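Local coordinates for protein serine protease inhibitor 4, isoform B (Drosophila melanogaster, PDB 4P0F) that probably inhibits serine proteases, and perhaps cysteine proteases, as a serpin, captured here in its cleaved form, at residues A[269-274]-A[322-327]; A[169-174]-A[329-334]. All blocks are in the same frame, centred on the assembly; numbering follows the deposited sequence.

Contact 1. Residues A[269-274]-A[322-327]; sequences LKLPRF and IEVNEE
Arg273 reaches across to Glu326 of the other segment, and its side chain shows how a long residue can serve several partners in turn. CB lies near the carbonyl oxygen of Val324. CG, anti to the backbone N, comes closer still: 3.5 Å from Val324 O, and 3.9 Å from Asn325 CB, whose side chain it crosses at a slant. CD then passes the carboxylate, 3.3 Å from Glu326 OE1. A bend at chi3 (68°) turns the guanidinium toward the carboxylate, with NH1 2.9 Å from Glu326 OE2. This salt bridge is a moderately straight hydrogen bond (152° at the hydrogen), made at the guanidinium edge and accepted by the syn lone pair of OE2. The two flat groups are twisted 44° against each other, so one N-H does the gripping rather than a paired, flush contact. Thr184 OG1 also hydrogen-bonds OE2, giving this buried oxygen two partners.

Backbone contact is concentrated at Phe274 and Val324. Val324 N gives a straight bond to Phe274 O (2.8 Å), whereas the return bond from Phe274 N is weak. Their side chains pack obliquely, with Phe274 CE1 3.7 Å from Val324 CG2, and Val324 CB makes an off-centre CH-pi contact with the ring. The other branch of the valine, CG1, meets Leu271 CD2 at 4.0 Å. Just beyond, Asn325 OD1 accepts from Glu327 N in an Asx turn that leads the chain round towards the next strand.

An acid at the start of the reactive-centre loop paired with a base at the break in the neighbouring strand 263-281, at the end of the large sheet A where it meets sheet C, is consistent with the serpin breach, as in relatives, where that loop begins its insertion.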
ATOM      1  N   LEU A 269     -10.358  -6.658 -24.331  1.00 21.14           N
ATOM      2  CA  LEU A 269     -10.417  -6.054 -23.011  1.00 19.08           C
ATOM      3  C   LEU A 269     -11.300  -4.822 -22.990  1.00 20.88           C
ATOM      4  O   LEU A 269     -11.217  -3.988 -23.895  1.00 20.63           O
ATOM      5  CB  LEU A 269      -9.003  -5.678 -22.562  1.00 18.47           C
ATOM      6  CG  LEU A 269      -8.855  -4.818 -21.307  1.00 16.91           C
ATOM      7  CD1 LEU A 269      -9.366  -5.558 -20.073  1.00 18.69           C
ATOM      8  CD2 LEU A 269      -7.395  -4.413 -21.142  1.00 18.89           C
ATOM      9  N   LYS A 270     -12.142  -4.706 -21.963  1.00 18.59           N
ATOM     10  CA  LYS A 270     -12.788  -3.432 -21.649  1.00 20.41           C
ATOM     11  C   LYS A 270     -12.522  -3.113 -20.187  1.00 21.47           C
ATOM     12  O   LYS A 270     -12.768  -3.930 -19.307  1.00 19.07           O
ATOM     13  CB  LYS A 270     -14.293  -3.455 -21.944  1.00 20.23           C
ATOM     14  CG  LYS A 270     -14.625  -3.517 -23.424  1.00 30.88           C
ATOM     15  CD  LYS A 270     -16.116  -3.682 -23.650  1.00 46.67           C
ATOM     16  CE  LYS A 270     -16.588  -2.860 -24.833  1.00 74.03           C
ATOM     17  NZ  LYS A 270     -15.963  -3.265 -26.121  1.00 76.36           N
ATOM     18  N   LEU A 271     -12.005  -1.915 -19.941  1.00 16.63           N
ATOM     19  CA  LEU A 271     -11.587  -1.500 -18.604  1.00 19.87           C
ATOM     20  C   LEU A 271     -12.066  -0.083 -18.334  1.00 19.33           C
ATOM     21  O   LEU A 271     -11.896   0.780 -19.184  1.00 17.83           O
ATOM     22  CB  LEU A 271     -10.065  -1.566 -18.481  1.00 19.96           C
ATOM     23  CG  LEU A 271      -9.461  -1.283 -17.110  1.00 17.05           C
ATOM     24  CD1 LEU A 271      -9.830  -2.399 -16.143  1.00 20.33           C
ATOM     25  CD2 LEU A 271      -7.962  -1.172 -17.241  1.00 17.65           C
ATOM     26  N   PRO A 272     -12.662   0.168 -17.158  1.00 18.61           N
ATOM     27  CA  PRO A 272     -13.059   1.554 -16.876  1.00 17.93           C
ATOM     28  C   PRO A 272     -11.861   2.478 -16.731  1.00 18.51           C
ATOM     29  O   PRO A 272     -10.817   2.075 -16.214  1.00 16.97           O
ATOM     30  CB  PRO A 272     -13.817   1.457 -15.542  1.00 24.48           C
ATOM     31  CG  PRO A 272     -14.080  -0.006 -15.323  1.00 29.44           C
ATOM     32  CD  PRO A 272     -13.007  -0.743 -16.053  1.00 22.22           C
ATOM     33  N   ARG A 273     -12.023   3.708 -17.204  1.00 18.36           N
ATOM     34  CA  ARG A 273     -11.107   4.787 -16.906  1.00 17.22           C
ATOM     35  C   ARG A 273     -11.524   5.327 -15.537  1.00 18.34           C
ATOM     36  O   ARG A 273     -12.552   5.995 -15.421  1.00 21.29           O
ATOM     37  CB  ARG A 273     -11.171   5.867 -18.000  1.00 19.01           C
ATOM     38  CG  ARG A 273     -10.140   6.985 -17.877  1.00 22.77           C
ATOM     39  CD  ARG A 273     -10.185   7.943 -19.089  1.00 27.05           C
ATOM     40  NE  ARG A 273     -11.418   8.716 -19.119  1.00 37.91           N
ATOM     41  CZ  ARG A 273     -12.057   9.109 -20.215  1.00 34.88           C
ATOM     42  NH1 ARG A 273     -11.619   8.787 -21.437  1.00 30.88           N
ATOM     43  NH2 ARG A 273     -13.164   9.824 -20.084  1.00 38.10           N
ATOM     44  N   PHE A 274     -10.757   5.011 -14.498  1.00 18.06           N
ATOM     45  CA  PHE A 274     -11.202   5.313 -13.139  1.00 17.63           C
ATOM     46  C   PHE A 274     -10.097   5.856 -12.263  1.00 23.06           C
ATOM     47  O   PHE A 274      -8.913   5.752 -12.578  1.00 20.79           O
ATOM     48  CB  PHE A 274     -11.813   4.054 -12.493  1.00 16.89           C
ATOM     49  CG  PHE A 274     -10.799   3.031 -12.023  1.00 16.79           C
ATOM     50  CD1 PHE A 274     -10.327   2.050 -12.877  1.00 19.72           C
ATOM     51  CD2 PHE A 274     -10.352   3.036 -10.709  1.00 21.74           C
ATOM     52  CE1 PHE A 274      -9.408   1.099 -12.439  1.00 19.72           C
ATOM     53  CE2 PHE A 274      -9.432   2.097 -10.267  1.00 20.61           C
ATOM     54  CZ  PHE A 274      -8.959   1.126 -11.127  1.00 20.03           C
ATOM     55  N   ILE A 322      -4.946   6.347  -6.863  1.00 17.65           N
ATOM     56  CA  ILE A 322      -4.633   5.704  -8.131  1.00 17.72           C
ATOM     57  C   ILE A 322      -5.509   6.303  -9.233  1.00 16.95           C
ATOM     58  O   ILE A 322      -6.664   6.652  -8.994  1.00 17.30           O
ATOM     59  CB  ILE A 322      -4.826   4.166  -8.058  1.00 15.26           C
ATOM     60  CG1 ILE A 322      -4.348   3.498  -9.353  1.00 17.95           C
ATOM     61  CG2 ILE A 322      -6.274   3.810  -7.776  1.00 16.05           C
ATOM     62  CD1 ILE A 322      -4.107   1.981  -9.202  1.00 19.35           C
ATOM     63  N   GLU A 323      -4.928   6.471 -10.415  1.00 18.75           N
ATOM     64  CA  GLU A 323      -5.678   6.837 -11.619  1.00 16.58           C
ATOM     65  C   GLU A 323      -5.253   5.891 -12.718  1.00 17.23           C
ATOM     66  O   GLU A 323      -4.066   5.642 -12.904  1.00 18.67           O
ATOM     67  CB  GLU A 323      -5.429   8.297 -12.027  1.00 19.38           C
ATOM     68  CG  GLU A 323      -4.023   8.583 -12.561  1.00 32.71           C
ATOM     69  CD  GLU A 323      -3.840   8.227 -14.038  1.00 46.38           C
ATOM     70  OE1 GLU A 323      -4.846   7.980 -14.736  1.00 53.73           O
ATOM     71  OE2 GLU A 323      -2.678   8.177 -14.494  1.00 49.79           O
ATOM     72  N   VAL A 324      -6.240   5.356 -13.432  1.00 16.97           N
ATOM     73  CA  VAL A 324      -6.024   4.426 -14.523  1.00 15.80           C
ATOM     74  C   VAL A 324      -6.685   4.996 -15.780  1.00 18.76           C
ATOM     75  O   VAL A 324      -7.884   5.255 -15.777  1.00 19.68           O
ATOM     76  CB  VAL A 324      -6.621   3.050 -14.200  1.00 17.42           C
ATOM     77  CG1 VAL A 324      -6.472   2.083 -15.388  1.00 20.22           C
ATOM     78  CG2 VAL A 324      -5.966   2.482 -12.957  1.00 18.15           C
ATOM     79  N   ASN A 325      -5.902   5.203 -16.835  1.00 19.99           N
ATOM     80  CA  ASN A 325      -6.438   5.753 -18.084  1.00 20.51           C
ATOM     81  C   ASN A 325      -5.780   5.128 -19.304  1.00 19.42           C
ATOM     82  O   ASN A 325      -5.134   4.087 -19.209  1.00 18.39           O
ATOM     83  CB  ASN A 325      -6.289   7.281 -18.104  1.00 22.82           C
ATOM     84  CG  ASN A 325      -4.844   7.747 -18.158  1.00 25.11           C
ATOM     85  OD1 ASN A 325      -3.919   6.961 -18.334  1.00 21.24           O
ATOM     86  ND2 ASN A 325      -4.647   9.057 -18.003  1.00 30.36           N
ATOM     87  N   GLU A 326      -5.961   5.750 -20.463  1.00 18.96           N
ATOM     88  CA  GLU A 326      -5.564   5.115 -21.701  1.00 19.48           C
ATOM     89  C   GLU A 326      -4.053   4.996 -21.842  1.00 20.17           C
ATOM     90  O   GLU A 326      -3.564   4.117 -22.554  1.00 20.39           O
ATOM     91  CB  GLU A 326      -6.136   5.892 -22.892  1.00 20.79           C
ATOM     92  CG  GLU A 326      -7.651   5.770 -23.067  1.00 20.39           C
ATOM     93  CD  GLU A 326      -8.455   6.786 -22.256  1.00 22.15           C
ATOM     94  OE1 GLU A 326      -7.886   7.466 -21.375  1.00 23.61           O
ATOM     95  OE2 GLU A 326      -9.671   6.904 -22.526  1.00 25.61           O
ATOM     96  N   GLU A 327      -3.321   5.893 -21.184  1.00 21.03           N
ATOM     97  CA  GLU A 327      -1.867   5.940 -21.307  1.00 21.80           C
ATOM     98  C   GLU A 327      -1.151   5.014 -20.320  1.00 20.76           C
ATOM     99  O   GLU A 327      -0.067   4.515 -20.605  1.00 22.20           O
ATOM    100  CB  GLU A 327      -1.359   7.378 -21.100  1.00 25.82           C
ATOM    101  CG  GLU A 327      -1.682   8.329 -22.243  1.00 30.63           C
ATOM    102  CD  GLU A 327      -3.170   8.625 -22.401  1.00 64.43           C
ATOM    103  OE1 GLU A 327      -3.861   8.815 -21.376  1.00 51.40           O
ATOM    104  OE2 GLU A 327      -3.648   8.675 -23.560  1.00 62.55           O
TER

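Contact 2. Residues A[169-174]-A[329-334]; sequences IHFKGT and TEAAAA
His170 and Glu330 meet on one side of a regular antiparallel ladder, joined by a nearly straight hydrogen bond of 2.7 Å from NE2 to OE2. The donor points along the imidazole plane to the anti lone pair of OE2, and ring and carboxylate stand almost perpendicular (79°). Asn145 also hydrogen-bonds OE2. Glu330 OE1 faces Lys172, whose NZ is 3.6 Å away in a long ion pair that a water spans. CG of Glu330, anti to its amide nitrogen (chi1 -176°), lets the extended chain reach between these two partners. With an alanine in place of Glu330, the imidazole of His170 would probably lose its acceptor and the ammonium of Lys172 a nearby counter-charge.

Six backbone bonds pair Ile169 with Ala333, Phe171 with Ala331 and Gly173 with Thr329. Strand 328-341 is the part of the reactive-centre loop on the N-terminal side of the cleavage, inserted into sheet A between strands 161-174 and 311-324, the hallmark of a relaxed serpin; its run of small alanines belongs to the proximal hinge.

Apolar contacts line the other side. Ile169 CG2 touches Ala333 CB at 3.8 Å, and Phe171 CE2 lies 3.9 Å from Thr329 CB, while Thr329 OG1 hydrogen-bonds Tyr225 OH.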
ATOM      1  N   ILE A 169       5.474   6.252  -1.421  1.00 16.96           N
ATOM      2  CA  ILE A 169       5.717   5.514  -2.654  1.00 18.04           C
ATOM      3  C   ILE A 169       4.968   6.181  -3.804  1.00 16.88           C
ATOM      4  O   ILE A 169       3.840   6.643  -3.643  1.00 18.57           O
ATOM      5  CB  ILE A 169       5.303   4.021  -2.495  1.00 17.53           C
ATOM      6  CG1 ILE A 169       5.494   3.240  -3.800  1.00 19.07           C
ATOM      7  CG2 ILE A 169       3.868   3.904  -1.993  1.00 18.89           C
ATOM      8  CD1 ILE A 169       5.461   1.718  -3.597  1.00 29.39           C
ATOM      9  N   HIS A 170       5.636   6.272  -4.949  1.00 17.82           N
ATOM     10  CA  HIS A 170       5.040   6.864  -6.141  1.00 16.15           C
ATOM     11  C   HIS A 170       5.332   6.013  -7.351  1.00 19.40           C
ATOM     12  O   HIS A 170       6.466   5.603  -7.576  1.00 18.51           O
ATOM     13  CB  HIS A 170       5.561   8.275  -6.372  1.00 18.44           C
ATOM     14  CG  HIS A 170       4.993   8.925  -7.598  1.00 22.65           C
ATOM     15  ND1 HIS A 170       5.687   9.007  -8.783  1.00 31.74           N
ATOM     16  CD2 HIS A 170       3.783   9.491  -7.823  1.00 24.29           C
ATOM     17  CE1 HIS A 170       4.933   9.609  -9.691  1.00 33.77           C
ATOM     18  NE2 HIS A 170       3.776   9.915  -9.134  1.00 22.98           N
ATOM     19  N   PHE A 171       4.286   5.774  -8.133  1.00 17.31           N
ATOM     20  CA  PHE A 171       4.372   4.988  -9.357  1.00 19.62           C
ATOM     21  C   PHE A 171       3.748   5.750 -10.508  1.00 19.97           C
ATOM     22  O   PHE A 171       2.645   6.279 -10.384  1.00 21.11           O
ATOM     23  CB  PHE A 171       3.674   3.651  -9.173  1.00 20.01           C
ATOM     24  CG  PHE A 171       3.494   2.883 -10.448  1.00 22.70           C
ATOM     25  CD1 PHE A 171       4.567   2.267 -11.061  1.00 36.76           C
ATOM     26  CD2 PHE A 171       2.245   2.782 -11.029  1.00 21.43           C
ATOM     27  CE1 PHE A 171       4.396   1.557 -12.243  1.00 43.49           C
ATOM     28  CE2 PHE A 171       2.066   2.068 -12.209  1.00 23.08           C
ATOM     29  CZ  PHE A 171       3.143   1.458 -12.811  1.00 30.12           C
ATOM     30  N   LYS A 172       4.461   5.801 -11.623  1.00 19.15           N
ATOM     31  CA  LYS A 172       3.891   6.295 -12.870  1.00 22.23           C
ATOM     32  C   LYS A 172       4.416   5.436 -14.005  1.00 25.71           C
ATOM     33  O   LYS A 172       5.609   5.436 -14.296  1.00 24.28           O
ATOM     34  CB  LYS A 172       4.226   7.765 -13.101  1.00 27.47           C
ATOM     35  CG  LYS A 172       3.744   8.283 -14.462  1.00 35.37           C
ATOM     36  CD  LYS A 172       2.728   9.395 -14.320  1.00 57.28           C
ATOM     37  CE  LYS A 172       2.418  10.035 -15.665  1.00 70.01           C
ATOM     38  NZ  LYS A 172       1.513  11.207 -15.526  1.00 82.34           N
ATOM     39  N   GLY A 173       3.515   4.695 -14.637  1.00 21.77           N
ATOM     40  CA  GLY A 173       3.893   3.780 -15.689  1.00 23.09           C
ATOM     41  C   GLY A 173       3.062   4.018 -16.932  1.00 23.83           C
ATOM     42  O   GLY A 173       1.924   4.472 -16.842  1.00 23.42           O
ATOM     43  N   THR A 174       3.655   3.728 -18.081  1.00 24.79           N
ATOM     44  CA  THR A 174       2.959   3.758 -19.357  1.00 26.17           C
ATOM     45  C   THR A 174       2.656   2.330 -19.786  1.00 28.64           C
ATOM     46  O   THR A 174       3.508   1.460 -19.655  1.00 26.73           O
ATOM     47  CB  THR A 174       3.815   4.470 -20.426  1.00 27.97           C
ATOM     48  OG1 THR A 174       4.133   5.788 -19.958  1.00 30.54           O
ATOM     49  CG2 THR A 174       3.081   4.549 -21.755  1.00 31.64           C
ATOM     50  N   THR A 329      -0.935   4.243 -15.722  1.00 18.42           N
ATOM     51  CA  THR A 329      -1.401   4.322 -14.352  1.00 19.96           C
ATOM     52  C   THR A 329      -0.468   5.215 -13.560  1.00 19.62           C
ATOM     53  O   THR A 329       0.746   5.178 -13.755  1.00 19.14           O
ATOM     54  CB  THR A 329      -1.449   2.927 -13.695  1.00 19.78           C
ATOM     55  OG1 THR A 329      -2.360   2.106 -14.426  1.00 19.46           O
ATOM     56  CG2 THR A 329      -1.893   3.011 -12.234  1.00 17.27           C
ATOM     57  N   GLU A 330      -1.049   6.041 -12.702  1.00 18.52           N
ATOM     58  CA  GLU A 330      -0.274   6.750 -11.697  1.00 16.57           C
ATOM     59  C   GLU A 330      -0.871   6.428 -10.348  1.00 19.29           C
ATOM     60  O   GLU A 330      -2.087   6.462 -10.173  1.00 18.62           O
ATOM     61  CB  GLU A 330      -0.258   8.264 -11.939  1.00 19.85           C
ATOM     62  CG  GLU A 330       0.632   8.986 -10.937  1.00 24.23           C
ATOM     63  CD  GLU A 330       0.903  10.448 -11.267  1.00 29.47           C
ATOM     64  OE1 GLU A 330       0.222  11.012 -12.151  1.00 30.70           O
ATOM     65  OE2 GLU A 330       1.815  11.032 -10.627  1.00 29.67           O
ATOM     66  N   ALA A 331      -0.006   6.082  -9.400  1.00 19.25           N
ATOM     67  CA  ALA A 331      -0.445   5.718  -8.065  1.00 17.26           C
ATOM     68  C   ALA A 331       0.541   6.245  -7.051  1.00 16.51           C
ATOM     69  O   ALA A 331       1.720   6.403  -7.348  1.00 19.36           O
ATOM     70  CB  ALA A 331      -0.584   4.216  -7.927  1.00 19.69           C
ATOM     71  N   ALA A 332       0.042   6.523  -5.853  1.00 17.96           N
ATOM     72  CA  ALA A 332       0.891   6.991  -4.780  1.00 13.98           C
ATOM     73  C   ALA A 332       0.280   6.599  -3.454  1.00 15.09           C
ATOM     74  O   ALA A 332      -0.928   6.414  -3.347  1.00 16.38           O
ATOM     75  CB  ALA A 332       1.077   8.499  -4.849  1.00 20.33           C
ATOM     76  N   ALA A 333       1.125   6.483  -2.441  1.00 15.97           N
ATOM     77  CA  ALA A 333       0.642   6.228  -1.103  1.00 14.19           C
ATOM     78  C   ALA A 333       1.679   6.698  -0.104  1.00 14.04           C
ATOM     79  O   ALA A 333       2.847   6.869  -0.445  1.00 15.18           O
ATOM     80  CB  ALA A 333       0.348   4.749  -0.903  1.00 13.76           C
ATOM     81  N   ALA A 334       1.245   6.887   1.132  1.00 15.92           N
ATOM     82  CA  ALA A 334       2.177   7.125   2.221  1.00 14.56           C
ATOM     83  C   ALA A 334       1.597   6.583   3.505  1.00 13.10           C
ATOM     84  O   ALA A 334       0.378   6.513   3.667  1.00 14.02           O
ATOM     85  CB  ALA A 334       2.504   8.621   2.356  1.00 16.10           C
TER
HETATM   86  O   HOH W   1      -1.079  10.772 -14.288  1.00 40.78           O

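In the fold
Along the chain the segments come in the order 169-174, 269-274, 322-327, 329-334, so contact 1 forms within the span that contact 2 bridges. Their centres are 14 Å apart, yet they touch: strands 311-324 and 328-341 succeed each other through a tight turn and lie side by side, with a probable hydrogen bond from Glu323 N to Glu330 O (2.9 Å). Contact 1 joins strand 311-324 to strand 263-281 on one flank, and contact 2 joins the inserted strand to 161-174 on the other. Together they illustrate how a serpin incorporates its cleaved loop: the part that follows strand 311-324 turns back and inserts as an extra antiparallel strand between it and 161-174.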